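Local coordinates for protein nicotinamide-nucleotide adenylyltransferase NadR family / Ribosylnicotinamide kinase (Lactococcus lactis subsp. cremoris, PDB 6GYE) that probably phosphorylates nicotinamide riboside, which it binds, and may also adenylylate the resulting mononucleotide to form NAD+, at residues 17-22 with 31-36; 88-93 with 101-106; 119-124 with 130-135; 135-138 with 142-145. All blocks are in the same frame, centred on the assembly; numbering follows the deposited sequence.

How the contacts relate
All four contacts belong to the N-terminal domain, built on a five-stranded parallel sheet. Contacts 1 and 3 are buried strand-to-helix joints on neighbouring strands, 15-21 and 118-123, with centres about 15 Å apart; each sets a branched aliphatic side chain over an aromatic ring, and contact 1 adds one hydrogen bond from the tyrosine hydroxyl. Contacts 2 and 4 lie at the surface and involve loops. Contact 2 is essentially polar, an arginine holding a carbonyl, whereas contact 4 is mainly aromatic and apolar. Contacts 3 and 4 share Arg135 and together carry the chain from strand 118-123 to edge strand 142-147. Helix 95-110 of contact 2 reaches the other three: Leu104 meets Phe20 and Phe121, while Phe105 reaches Pro137 and Tyr143.

Contact 1 of 4, residues 17-22 with 31-36; sequences GIYFGT and QQQIYK. With SO4 (sulfate ion), chain E.
The Tyr19 ring has Ile34 CG1 over one face and Gln33 OE1 at its edge. CG1 stands 3.8 Å from the centroid of the Tyr19 ring, displaced slightly toward the rim, in a CH-pi contact that uses the middle of the isoleucine chain; Ile34 CD1 follows at 4.0 Å from Tyr19 CE1. At the far end Tyr19 OH donates to Gln33 OE1 over 2.7 Å, meeting the oxygen at a C=O...donor angle of 140° and a little out of the carbonyl plane. Ring and amide are turned almost perpendicular, 87° apart. Tyr19 reaches the helix because its CG lies anti to the backbone N (chi1 -175°), and the glutamine, extended beyond CG, comes across the phenol end. Arg150 and Ile153 also touch both Tyr19 and Gln33. Where the strand runs out, Thr22 binds a sulfate through its backbone N and through OG1, the latter 2.7 Å from sulfate O3; His30, Arg150 and the amide of Phe23 complete this anion site. The strand, the turn and the helix that starts within the His-Thr-Gly-His (HxGH) motif form the first beta-alpha unit of a nucleotidylyltransferase-type Rossmann-like domain, where the sulfate probably marks a phosphate position.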
loop_
_atom_site.group_PDB
_atom_site.type_symbol
_atom_site.label_atom_id
_atom_site.label_comp_id
_atom_site.label_asym_id
_atom_site.label_seq_id
_atom_site.Cartn_x
_atom_site.Cartn_y
_atom_site.Cartn_z
ATOM N N GLY A 17 -7.258 -21.534 20.347
ATOM C CA GLY A 17 -6.130 -20.661 20.638
ATOM C C GLY A 17 -6.465 -19.221 20.286
ATOM O O GLY A 17 -7.110 -18.957 19.270
ATOM N N ILE A 18 -6.020 -18.298 21.126
ATOM C CA ILE A 18 -6.251 -16.871 20.939
ATOM C C ILE A 18 -4.894 -16.233 20.700
ATOM O O ILE A 18 -4.004 -16.298 21.564
ATOM C CB ILE A 18 -6.966 -16.223 22.141
ATOM C CG1 ILE A 18 -8.468 -16.534 22.210
ATOM C CG2 ILE A 18 -6.907 -14.718 22.024
ATOM C CD1 ILE A 18 -8.918 -17.922 21.951
ATOM N N TYR A 19 -4.730 -15.613 19.534
ATOM C CA TYR A 19 -3.456 -15.027 19.133
ATOM C C TYR A 19 -3.670 -13.542 18.905
ATOM O O TYR A 19 -4.576 -13.156 18.161
ATOM C CB TYR A 19 -2.901 -15.705 17.872
ATOM C CG TYR A 19 -1.522 -15.243 17.465
ATOM C CD1 TYR A 19 -1.344 -14.109 16.683
ATOM C CD2 TYR A 19 -0.399 -15.949 17.853
ATOM C CE1 TYR A 19 -0.077 -13.691 16.324
ATOM C CE2 TYR A 19 0.849 -15.543 17.501
ATOM C CZ TYR A 19 1.020 -14.412 16.743
ATOM O OH TYR A 19 2.308 -14.023 16.394
ATOM N N PHE A 20 -2.856 -12.721 19.569
ATOM C CA PHE A 20 -2.981 -11.270 19.573
ATOM C C PHE A 20 -1.949 -10.617 18.676
ATOM O O PHE A 20 -0.844 -11.135 18.492
ATOM C CB PHE A 20 -2.771 -10.694 20.971
ATOM C CG PHE A 20 -3.817 -11.057 21.956
ATOM C CD1 PHE A 20 -4.946 -10.278 22.089
ATOM C CD2 PHE A 20 -3.649 -12.137 22.797
ATOM C CE1 PHE A 20 -5.904 -10.583 23.038
ATOM C CE2 PHE A 20 -4.609 -12.455 23.752
ATOM C CZ PHE A 20 -5.729 -11.675 23.872
ATOM N N GLY A 21 -2.298 -9.441 18.168
ATOM C CA GLY A 21 -1.315 -8.593 17.512
ATOM C C GLY A 21 -1.947 -7.275 17.126
ATOM O O GLY A 21 -3.173 -7.137 17.108
ATOM N N THR A 22 -1.080 -6.301 16.819
ATOM C CA THR A 22 -1.527 -5.085 16.133
ATOM C C THR A 22 -1.471 -5.234 14.604
ATOM O O THR A 22 -2.314 -4.671 13.895
ATOM C CB THR A 22 -0.713 -3.867 16.581
ATOM O OG1 THR A 22 0.675 -4.178 16.534
ATOM C CG2 THR A 22 -1.063 -3.470 18.005
ATOM N N GLN A 31 3.009 -15.176 10.853
ATOM C CA GLN A 31 2.336 -16.253 10.143
ATOM C C GLN A 31 2.866 -17.608 10.575
ATOM O O GLN A 31 2.096 -18.563 10.701
ATOM C CB GLN A 31 2.469 -16.034 8.638
ATOM C CG GLN A 31 1.674 -14.821 8.210
ATOM C CD GLN A 31 2.082 -14.238 6.862
ATOM O OE1 GLN A 31 1.689 -13.123 6.527
ATOM N NE2 GLN A 31 2.882 -14.977 6.094
ATOM N N GLN A 32 4.177 -17.709 10.805
ATOM C CA GLN A 32 4.737 -18.968 11.280
ATOM C C GLN A 32 4.188 -19.327 12.652
ATOM O O GLN A 32 3.913 -20.499 12.923
ATOM C CB GLN A 32 6.266 -18.898 11.286
ATOM C CG GLN A 32 6.815 -19.034 9.871
ATOM C CD GLN A 32 7.977 -18.098 9.578
ATOM O OE1 GLN A 32 8.781 -17.792 10.453
ATOM N NE2 GLN A 32 8.032 -17.591 8.348
ATOM N N GLN A 33 4.009 -18.332 13.526
ATOM C CA GLN A 33 3.451 -18.631 14.842
ATOM C C GLN A 33 1.993 -19.038 14.732
ATOM O O GLN A 33 1.556 -19.981 15.405
ATOM C CB GLN A 33 3.594 -17.437 15.789
ATOM C CG GLN A 33 5.019 -17.219 16.281
ATOM C CD GLN A 33 5.085 -16.308 17.491
ATOM O OE1 GLN A 33 4.199 -15.480 17.715
ATOM N NE2 GLN A 33 6.144 -16.453 18.280
ATOM N N ILE A 34 1.236 -18.354 13.867
ATOM C CA ILE A 34 -0.194 -18.623 13.753
ATOM C C ILE A 34 -0.429 -20.037 13.242
ATOM O O ILE A 34 -1.260 -20.778 13.787
ATOM C CB ILE A 34 -0.863 -17.566 12.855
ATOM C CG1 ILE A 34 -0.938 -16.234 13.611
ATOM C CG2 ILE A 34 -2.256 -18.038 12.361
ATOM C CD1 ILE A 34 -1.131 -15.027 12.713
ATOM N N TYR A 35 0.325 -20.452 12.217
ATOM C CA TYR A 35 0.128 -21.801 11.698
ATOM C C TYR A 35 0.580 -22.877 12.682
ATOM O O TYR A 35 -0.000 -23.969 12.688
ATOM C CB TYR A 35 0.825 -21.948 10.338
ATOM C CG TYR A 35 0.068 -21.170 9.274
ATOM C CD1 TYR A 35 -1.318 -21.307 9.151
ATOM C CD2 TYR A 35 0.712 -20.274 8.432
ATOM C CE1 TYR A 35 -2.035 -20.595 8.200
ATOM C CE2 TYR A 35 0.004 -19.556 7.490
ATOM C CZ TYR A 35 -1.369 -19.725 7.376
ATOM O OH TYR A 35 -2.063 -19.010 6.448
ATOM N N LYS A 36 1.588 -22.602 13.529
ATOM C CA LYS A 36 1.902 -23.550 14.599
ATOM C C LYS A 36 0.759 -23.621 15.588
ATOM O O LYS A 36 0.348 -24.713 16.001
ATOM C CB LYS A 36 3.202 -23.181 15.324
ATOM C CG LYS A 36 4.450 -23.425 14.500
ATOM C CD LYS A 36 5.729 -23.274 15.312
ATOM C CE LYS A 36 6.933 -23.427 14.411
ATOM N NZ LYS A 36 8.177 -23.460 15.172
HETATM S S SO4 E . 2.685 -6.635 16.571
HETATM O O1 SO4 E . 3.144 -8.020 16.558
HETATM O O2 SO4 E . 2.616 -6.092 15.209
HETATM O O3 SO4 E . 1.374 -6.664 17.208
HETATM O O4 SO4 E . 3.595 -5.774 17.325
#

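Contact 2 of 4, residues 88-93 with 101-106; sequences NDLPEM and ANRLFE
The backbone oxygen of Asn88 is held by both terminal nitrogens of Arg103, with Arg103 NH1 and NH2 each 3.0 Å from Asn88 O. This ties the loop between strand 80-86 and helix 95-110 of the Rossmann-like domain back onto the helix it leads into. The guanidinium comes end-on, its plane containing the oxygen to within 1°. NH2 lies close to the extension of the carbonyl bond, at a C=O...donor angle of 168°, while NH1 arrives in the carbonyl plane at 147°. Both hydrogen bonds are bent, as a shared single acceptor requires. Arg103 spans the distance by staying extended from CG to NE, and at NE a salt bridge to Glu99, one turn earlier on the helix, helps to fix the rotation of the flat group. The next carbonyl is also near, with Asp89 O 3.4 Å from Arg103 NH2. Asn88 spends its own side chain elsewhere, its OD1 accepting from the amide of Asp52. Leu90 runs past the arginine in the opposite direction, resting also on Glu99 and Trp100. Its methyl CD2 covers one guanidinium face off-centre, 3.6 Å from Arg103 NH2 and 3.8 Å from Arg103 CZ.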
loop_
_atom_site.group_PDB
_atom_site.type_symbol
_atom_site.label_atom_id
_atom_site.label_comp_id
_atom_site.label_asym_id
_atom_site.label_seq_id
_atom_site.Cartn_x
_atom_site.Cartn_y
_atom_site.Cartn_z
ATOM N N ASN A 88 -10.610 1.797 22.240
ATOM C CA ASN A 88 -10.985 3.183 22.499
ATOM C C ASN A 88 -11.807 3.289 23.782
ATOM O O ASN A 88 -12.412 2.318 24.244
ATOM C CB ASN A 88 -11.815 3.759 21.343
ATOM C CG ASN A 88 -10.990 4.070 20.089
ATOM O OD1 ASN A 88 -9.771 4.213 20.132
ATOM N ND2 ASN A 88 -11.677 4.190 18.964
ATOM N N ASP A 89 -11.824 4.497 24.354
ATOM C CA ASP A 89 -12.671 4.822 25.509
ATOM C C ASP A 89 -12.428 3.873 26.678
ATOM O O ASP A 89 -13.360 3.352 27.292
ATOM C CB ASP A 89 -14.148 4.827 25.115
ATOM C CG ASP A 89 -14.417 5.699 23.912
ATOM O OD1 ASP A 89 -14.014 6.882 23.940
ATOM O OD2 ASP A 89 -15.010 5.194 22.932
ATOM N N LEU A 90 -11.170 3.670 26.996
ATOM C CA LEU A 90 -10.866 2.830 28.134
ATOM C C LEU A 90 -10.336 3.681 29.277
ATOM O O LEU A 90 -9.524 4.583 29.041
ATOM C CB LEU A 90 -9.805 1.781 27.770
ATOM C CG LEU A 90 -10.241 0.436 27.201
ATOM C CD1 LEU A 90 -9.062 -0.499 27.152
ATOM C CD2 LEU A 90 -11.329 -0.151 28.049
ATOM N N PRO A 91 -10.780 3.444 30.512
ATOM C CA PRO A 91 -10.071 4.044 31.647
ATOM C C PRO A 91 -8.607 3.634 31.562
ATOM O O PRO A 91 -8.285 2.457 31.385
ATOM C CB PRO A 91 -10.773 3.441 32.871
ATOM C CG PRO A 91 -12.132 3.057 32.372
ATOM C CD PRO A 91 -11.947 2.650 30.936
ATOM N N GLU A 92 -7.713 4.614 31.683
ATOM C CA GLU A 92 -6.291 4.329 31.507
ATOM C C GLU A 92 -5.767 3.363 32.568
ATOM O O GLU A 92 -5.067 2.395 32.246
ATOM C CB GLU A 92 -5.501 5.642 31.485
ATOM C CG GLU A 92 -5.796 6.593 32.639
ATOM C CD GLU A 92 -6.762 7.701 32.237
ATOM O OE1 GLU A 92 -7.628 7.447 31.373
ATOM O OE2 GLU A 92 -6.665 8.821 32.785
ATOM N N MET A 93 -6.077 3.621 33.839
ATOM C CA MET A 93 -5.584 2.878 34.990
ATOM C C MET A 93 -6.441 1.647 35.297
ATOM O O MET A 93 -7.592 1.556 34.852
ATOM C CB MET A 93 -5.497 3.814 36.195
ATOM C CG MET A 93 -4.050 4.160 36.559
ATOM S SD MET A 93 -2.938 4.234 35.124
ATOM C CE MET A 93 -2.152 2.616 35.125
ATOM N N ALA A 101 -10.853 -6.780 29.561
ATOM C CA ALA A 101 -11.131 -8.213 29.577
ATOM C C ALA A 101 -12.579 -8.509 29.205
ATOM O O ALA A 101 -12.854 -9.507 28.525
ATOM C CB ALA A 101 -10.800 -8.803 30.944
ATOM N N ASN A 102 -13.518 -7.669 29.659
ATOM C CA ASN A 102 -14.918 -7.853 29.282
ATOM C C ASN A 102 -15.064 -7.923 27.775
ATOM O O ASN A 102 -15.634 -8.876 27.236
ATOM C CB ASN A 102 -15.784 -6.721 29.830
ATOM C CG ASN A 102 -16.020 -6.838 31.305
ATOM O OD1 ASN A 102 -15.919 -7.927 31.872
ATOM N ND2 ASN A 102 -16.345 -5.721 31.945
ATOM N N ARG A 103 -14.500 -6.937 27.077
ATOM C CA ARG A 103 -14.551 -6.939 25.623
ATOM C C ARG A 103 -13.886 -8.186 25.064
ATOM O O ARG A 103 -14.386 -8.800 24.117
ATOM C CB ARG A 103 -13.869 -5.687 25.079
ATOM C CG ARG A 103 -14.421 -4.391 25.636
ATOM C CD ARG A 103 -13.788 -3.202 24.936
ATOM N NE ARG A 103 -14.203 -1.939 25.537
ATOM C CZ ARG A 103 -13.701 -0.760 25.191
ATOM N NH1 ARG A 103 -12.761 -0.696 24.253
ATOM N NH2 ARG A 103 -14.128 0.348 25.787
ATOM N N LEU A 104 -12.769 -8.592 25.661
ATOM C CA LEU A 104 -12.046 -9.748 25.152
ATOM C C LEU A 104 -12.888 -11.014 25.254
ATOM O O LEU A 104 -13.023 -11.764 24.281
ATOM C CB LEU A 104 -10.733 -9.908 25.909
ATOM C CG LEU A 104 -10.017 -11.188 25.532
ATOM C CD1 LEU A 104 -9.721 -11.161 24.017
ATOM C CD2 LEU A 104 -8.751 -11.327 26.343
ATOM N N PHE A 105 -13.475 -11.263 26.421
ATOM C CA PHE A 105 -14.254 -12.483 26.576
ATOM C C PHE A 105 -15.558 -12.414 25.799
ATOM O O PHE A 105 -16.068 -13.444 25.345
ATOM C CB PHE A 105 -14.489 -12.765 28.053
ATOM C CG PHE A 105 -13.261 -13.241 28.755
ATOM C CD1 PHE A 105 -12.788 -14.526 28.536
ATOM C CD2 PHE A 105 -12.554 -12.400 29.594
ATOM C CE1 PHE A 105 -11.635 -14.975 29.161
ATOM C CE2 PHE A 105 -11.409 -12.840 30.225
ATOM C CZ PHE A 105 -10.944 -14.134 30.005
ATOM N N GLU A 106 -16.108 -11.216 25.624
ATOM C CA GLU A 106 -17.249 -11.086 24.732
ATOM C C GLU A 106 -16.876 -11.513 23.315
ATOM O O GLU A 106 -17.635 -12.231 22.658
ATOM C CB GLU A 106 -17.768 -9.655 24.773
ATOM C CG GLU A 106 -19.000 -9.420 23.936
ATOM C CD GLU A 106 -19.748 -8.193 24.393
ATOM O OE1 GLU A 106 -20.994 -8.246 24.470
ATOM O OE2 GLU A 106 -19.081 -7.185 24.712
#

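Contact 3 of 4, residues 119-124 with 130-135; sequences VTFYVG and AELKKR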
loop_
_atom_site.group_PDB
_atom_site.type_symbol
_atom_site.label_atom_id
_atom_site.label_comp_id
_atom_site.label_asym_id
_atom_site.label_seq_id
_atom_site.Cartn_x
_atom_site.Cartn_y
_atom_site.Cartn_z
ATOM N N VAL A 119 -9.483 -23.011 26.303
ATOM C CA VAL A 119 -8.938 -21.848 25.620
ATOM C C VAL A 119 -7.545 -21.542 26.149
ATOM O O VAL A 119 -7.305 -21.575 27.365
ATOM C CB VAL A 119 -9.866 -20.635 25.796
ATOM C CG1 VAL A 119 -9.237 -19.405 25.169
ATOM C CG2 VAL A 119 -11.208 -20.914 25.160
ATOM N N THR A 120 -6.626 -21.240 25.229
ATOM C CA THR A 120 -5.263 -20.831 25.550
ATOM C C THR A 120 -4.987 -19.454 24.951
ATOM O O THR A 120 -5.130 -19.260 23.742
ATOM C CB THR A 120 -4.244 -21.855 25.040
ATOM O OG1 THR A 120 -4.561 -23.143 25.567
ATOM C CG2 THR A 120 -2.828 -21.475 25.456
ATOM N N PHE A 121 -4.591 -18.506 25.797
ATOM C CA PHE A 121 -4.138 -17.188 25.363
ATOM C C PHE A 121 -2.626 -17.203 25.122
ATOM O O PHE A 121 -1.859 -17.566 26.016
ATOM C CB PHE A 121 -4.480 -16.140 26.427
ATOM C CG PHE A 121 -5.951 -15.849 26.566
ATOM C CD1 PHE A 121 -6.591 -15.004 25.676
ATOM C CD2 PHE A 121 -6.688 -16.412 27.595
ATOM C CE1 PHE A 121 -7.937 -14.736 25.805
ATOM C CE2 PHE A 121 -8.048 -16.143 27.733
ATOM C CZ PHE A 121 -8.666 -15.307 26.846
ATOM N N TYR A 122 -2.194 -16.791 23.929
ATOM C CA TYR A 122 -0.771 -16.617 23.630
ATOM C C TYR A 122 -0.435 -15.141 23.809
ATOM O O TYR A 122 -0.871 -14.301 23.022
ATOM C CB TYR A 122 -0.432 -17.127 22.225
ATOM C CG TYR A 122 -0.776 -18.604 22.084
ATOM C CD1 TYR A 122 0.141 -19.598 22.434
ATOM C CD2 TYR A 122 -2.046 -19.007 21.659
ATOM C CE1 TYR A 122 -0.188 -20.952 22.346
ATOM C CE2 TYR A 122 -2.379 -20.356 21.566
ATOM C CZ TYR A 122 -1.448 -21.325 21.907
ATOM O OH TYR A 122 -1.799 -22.659 21.817
ATOM N N VAL A 123 0.352 -14.837 24.842
ATOM C CA VAL A 123 0.557 -13.484 25.350
ATOM C C VAL A 123 2.045 -13.178 25.390
ATOM O O VAL A 123 2.846 -14.020 25.806
ATOM C CB VAL A 123 -0.069 -13.328 26.753
ATOM C CG1 VAL A 123 0.354 -12.028 27.402
ATOM C CG2 VAL A 123 -1.577 -13.391 26.644
ATOM N N GLY A 124 2.413 -11.963 24.984
ATOM C CA GLY A 124 3.813 -11.606 24.846
ATOM C C GLY A 124 4.432 -10.668 25.868
ATOM O O GLY A 124 5.641 -10.436 25.816
ATOM N N ALA A 130 -0.539 -11.560 33.664
ATOM C CA ALA A 130 -0.984 -11.500 35.056
ATOM C C ALA A 130 -2.381 -10.904 35.167
ATOM O O ALA A 130 -3.198 -11.383 35.965
ATOM C CB ALA A 130 0.015 -10.713 35.907
ATOM N N GLU A 131 -2.665 -9.845 34.400
ATOM C CA GLU A 131 -3.981 -9.215 34.469
ATOM C C GLU A 131 -5.058 -10.131 33.904
ATOM O O GLU A 131 -6.185 -10.173 34.415
ATOM C CB GLU A 131 -3.967 -7.873 33.728
ATOM C CG GLU A 131 -3.027 -6.826 34.330
ATOM C CD GLU A 131 -3.347 -6.466 35.794
ATOM O OE1 GLU A 131 -2.465 -5.894 36.473
ATOM O OE2 GLU A 131 -4.466 -6.759 36.272
ATOM N N LEU A 132 -4.726 -10.887 32.864
ATOM C CA LEU A 132 -5.686 -11.823 32.297
ATOM C C LEU A 132 -5.990 -12.966 33.264
ATOM O O LEU A 132 -7.156 -13.339 33.450
ATOM C CB LEU A 132 -5.152 -12.345 30.970
ATOM C CG LEU A 132 -6.157 -12.930 29.995
ATOM C CD1 LEU A 132 -7.374 -12.040 29.918
ATOM C CD2 LEU A 132 -5.483 -12.991 28.642
ATOM N N LYS A 133 -4.952 -13.542 33.889
ATOM C CA LYS A 133 -5.159 -14.693 34.769
ATOM C C LYS A 133 -6.097 -14.377 35.932
ATOM O O LYS A 133 -6.755 -15.284 36.453
ATOM C CB LYS A 133 -3.819 -15.219 35.299
ATOM C CG LYS A 133 -3.188 -16.295 34.423
ATOM C CD LYS A 133 -1.667 -16.317 34.539
ATOM C CE LYS A 133 -1.209 -16.552 35.952
ATOM N NZ LYS A 133 0.273 -16.468 36.058
ATOM N N LYS A 134 -6.134 -13.123 36.392
ATOM C CA LYS A 134 -7.051 -12.745 37.468
ATOM C C LYS A 134 -8.506 -12.610 37.020
ATOM O O LYS A 134 -9.389 -12.521 37.876
ATOM C CB LYS A 134 -6.601 -11.434 38.116
ATOM C CG LYS A 134 -5.212 -11.468 38.726
ATOM C CD LYS A 134 -4.873 -10.144 39.410
ATOM C CE LYS A 134 -5.031 -8.980 38.440
ATOM N NZ LYS A 134 -4.774 -7.660 39.078
ATOM N N ARG A 135 -8.789 -12.588 35.719
ATOM C CA ARG A 135 -10.107 -12.195 35.229
ATOM C C ARG A 135 -10.764 -13.265 34.364
ATOM O O ARG A 135 -11.628 -12.942 33.545
ATOM C CB ARG A 135 -10.020 -10.873 34.462
ATOM C CG ARG A 135 -9.699 -9.667 35.345
ATOM C CD ARG A 135 -9.346 -8.460 34.490
ATOM N NE ARG A 135 -9.157 -7.244 35.277
ATOM C CZ ARG A 135 -8.033 -6.939 35.922
ATOM N NH1 ARG A 135 -6.998 -7.767 35.897
ATOM N NH2 ARG A 135 -7.941 -5.803 36.592
#
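Leu132 sets a single methyl, CD2, over one face of the Phe121 ring. The methyl carbon sits 3.7 Å from the Phe121 ring centroid and is shifted toward the CB side, so that Phe121 CG is its nearest atom at 3.6 Å. The same CD2 reaches Val123 CG2 at a looser 4.4 Å, which leaves Leu132 leaning on two residues that point from one side of the strand. With CG anti to the backbone N (chi1 -159°), the leucine is directed from the helix into the sheet and meets the phenylalanine at about a right angle. No hydrogen bond joins the two segments. Farther out, Leu104 and Ile108 of helix 95-110 pack against Phe121, as do Ile18 and Phe20 of the adjoining strand. Away from the strand, beside Trp97 of helix 95-110, Glu131 OE2 forms salt bridges with Arg135 NH1 at 2.8 Å and Lys134 NZ at 3.0 Å; Arg135 NH1 also donates to Glu131 O, an oxygen lying close to the guanidinium plane. This network, extended by a salt bridge from Arg135 NE to Asp98, also joins the segment to helix 95-110. Strand 118-123, helix 126-133 and strand 142-147 form a beta-alpha-beta crossover of the Rossmann-like domain.

Contact 4 of 4, residues 135-138 with 142-145; sequences RFPA and QYAV
Phe136 and Tyr143 share one first torsion, CG anti to the carbonyl carbon (chi1 -67° and -69°), and as they face each other from loop and strand their side chains slide past in opposite directions. The result is that Tyr143 CB, rather than its ring, takes the place above the phenylalanine: it stands 3.4 Å from the centroid of the Phe136 ring, nearly straight over the centre, a close CH-pi contact. The two rings are slid apart, with planes 26° from parallel and centroids of Phe136 and Tyr143 separated by 5.3 Å, and therefore barely overlap. At the Phe136 edge, in the ring plane, Val145 CG2 comes within 3.6 Å of Phe136 CZ. Pro137 adds its CD, 3.7 Å from Tyr143 CE2, and approaches the tyrosine at about a right angle. No hydrogen bond crosses this mainly apolar contact, while the phenol oxygen of Tyr143 finds hydrogen-bond partners in Asp139 and Asn141 of the intervening turn. Edge strand 142-147 pairs with strand 118-123, whose Phe121 touches Phe136, Tyr143 and Val145. Helix 126-133 packs on Val145 through Ala129 and Leu132, and from helix 95-110 Phe105 meets Phe136 and Pro137 and forms an edge-to-face ring pair with Tyr143.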
loop_
_atom_site.group_PDB
_atom_site.type_symbol
_atom_site.label_atom_id
_atom_site.label_comp_id
_atom_site.label_asym_id
_atom_site.label_seq_id
_atom_site.Cartn_x
_atom_site.Cartn_y
_atom_site.Cartn_z
ATOM N N ARG A 135 -8.789 -12.588 35.719
ATOM C CA ARG A 135 -10.107 -12.195 35.229
ATOM C C ARG A 135 -10.764 -13.265 34.364
ATOM O O ARG A 135 -11.628 -12.942 33.545
ATOM C CB ARG A 135 -10.020 -10.873 34.462
ATOM C CG ARG A 135 -9.699 -9.667 35.345
ATOM C CD ARG A 135 -9.346 -8.460 34.490
ATOM N NE ARG A 135 -9.157 -7.244 35.277
ATOM C CZ ARG A 135 -8.033 -6.939 35.922
ATOM N NH1 ARG A 135 -6.998 -7.767 35.897
ATOM N NH2 ARG A 135 -7.941 -5.803 36.592
ATOM N N PHE A 136 -10.389 -14.529 34.531
ATOM C CA PHE A 136 -11.098 -15.602 33.848
ATOM C C PHE A 136 -12.544 -15.655 34.340
ATOM O O PHE A 136 -12.776 -15.776 35.551
ATOM C CB PHE A 136 -10.415 -16.944 34.104
ATOM C CG PHE A 136 -9.051 -17.062 33.494
ATOM C CD1 PHE A 136 -8.698 -16.297 32.396
ATOM C CD2 PHE A 136 -8.133 -17.961 34.001
ATOM C CE1 PHE A 136 -7.453 -16.415 31.829
ATOM C CE2 PHE A 136 -6.889 -18.087 33.439
ATOM C CZ PHE A 136 -6.545 -17.314 32.349
ATOM N N PRO A 137 -13.529 -15.589 33.451
ATOM C CA PRO A 137 -14.927 -15.645 33.883
ATOM C C PRO A 137 -15.402 -17.071 34.111
ATOM O O PRO A 137 -14.826 -18.044 33.618
ATOM C CB PRO A 137 -15.687 -14.995 32.722
ATOM C CG PRO A 137 -14.764 -15.054 31.532
ATOM C CD PRO A 137 -13.412 -15.564 31.983
ATOM N N ALA A 138 -16.475 -17.170 34.898
ATOM C CA ALA A 138 -17.128 -18.446 35.185
ATOM C C ALA A 138 -18.187 -18.686 34.116
ATOM O O ALA A 138 -19.389 -18.530 34.335
ATOM C CB ALA A 138 -17.723 -18.441 36.584
ATOM N N GLN A 142 -12.530 -23.619 30.244
ATOM C CA GLN A 142 -11.237 -23.765 30.890
ATOM C C GLN A 142 -10.242 -22.843 30.190
ATOM O O GLN A 142 -10.101 -22.886 28.963
ATOM C CB GLN A 142 -10.762 -25.216 30.821
ATOM C CG GLN A 142 -9.534 -25.521 31.677
ATOM C CD GLN A 142 -8.887 -26.859 31.332
ATOM O OE1 GLN A 142 -8.755 -27.221 30.157
ATOM N NE2 GLN A 142 -8.514 -27.616 32.360
ATOM N N TYR A 143 -9.586 -21.988 30.968
ATOM C CA TYR A 143 -8.681 -20.973 30.455
ATOM C C TYR A 143 -7.264 -21.183 30.941
ATOM O O TYR A 143 -7.036 -21.538 32.101
ATOM C CB TYR A 143 -9.126 -19.579 30.864
ATOM C CG TYR A 143 -10.387 -19.156 30.181
ATOM C CD1 TYR A 143 -10.361 -18.763 28.842
ATOM C CD2 TYR A 143 -11.604 -19.151 30.855
ATOM C CE1 TYR A 143 -11.509 -18.371 28.190
ATOM C CE2 TYR A 143 -12.771 -18.754 30.210
ATOM C CZ TYR A 143 -12.710 -18.368 28.870
ATOM O OH TYR A 143 -13.841 -17.977 28.198
ATOM N N ALA A 144 -6.318 -20.938 30.043
ATOM C CA ALA A 144 -4.909 -20.931 30.373
ATOM C C ALA A 144 -4.265 -19.792 29.598
ATOM O O ALA A 144 -4.685 -19.457 28.488
ATOM C CB ALA A 144 -4.230 -22.274 30.045
ATOM N N VAL A 145 -3.244 -19.198 30.195
ATOM C CA VAL A 145 -2.462 -18.146 29.570
ATOM C C VAL A 145 -1.064 -18.703 29.395
ATOM O O VAL A 145 -0.506 -19.285 30.330
ATOM C CB VAL A 145 -2.457 -16.854 30.405
ATOM C CG1 VAL A 145 -1.401 -15.903 29.899
ATOM C CG2 VAL A 145 -3.809 -16.197 30.339
#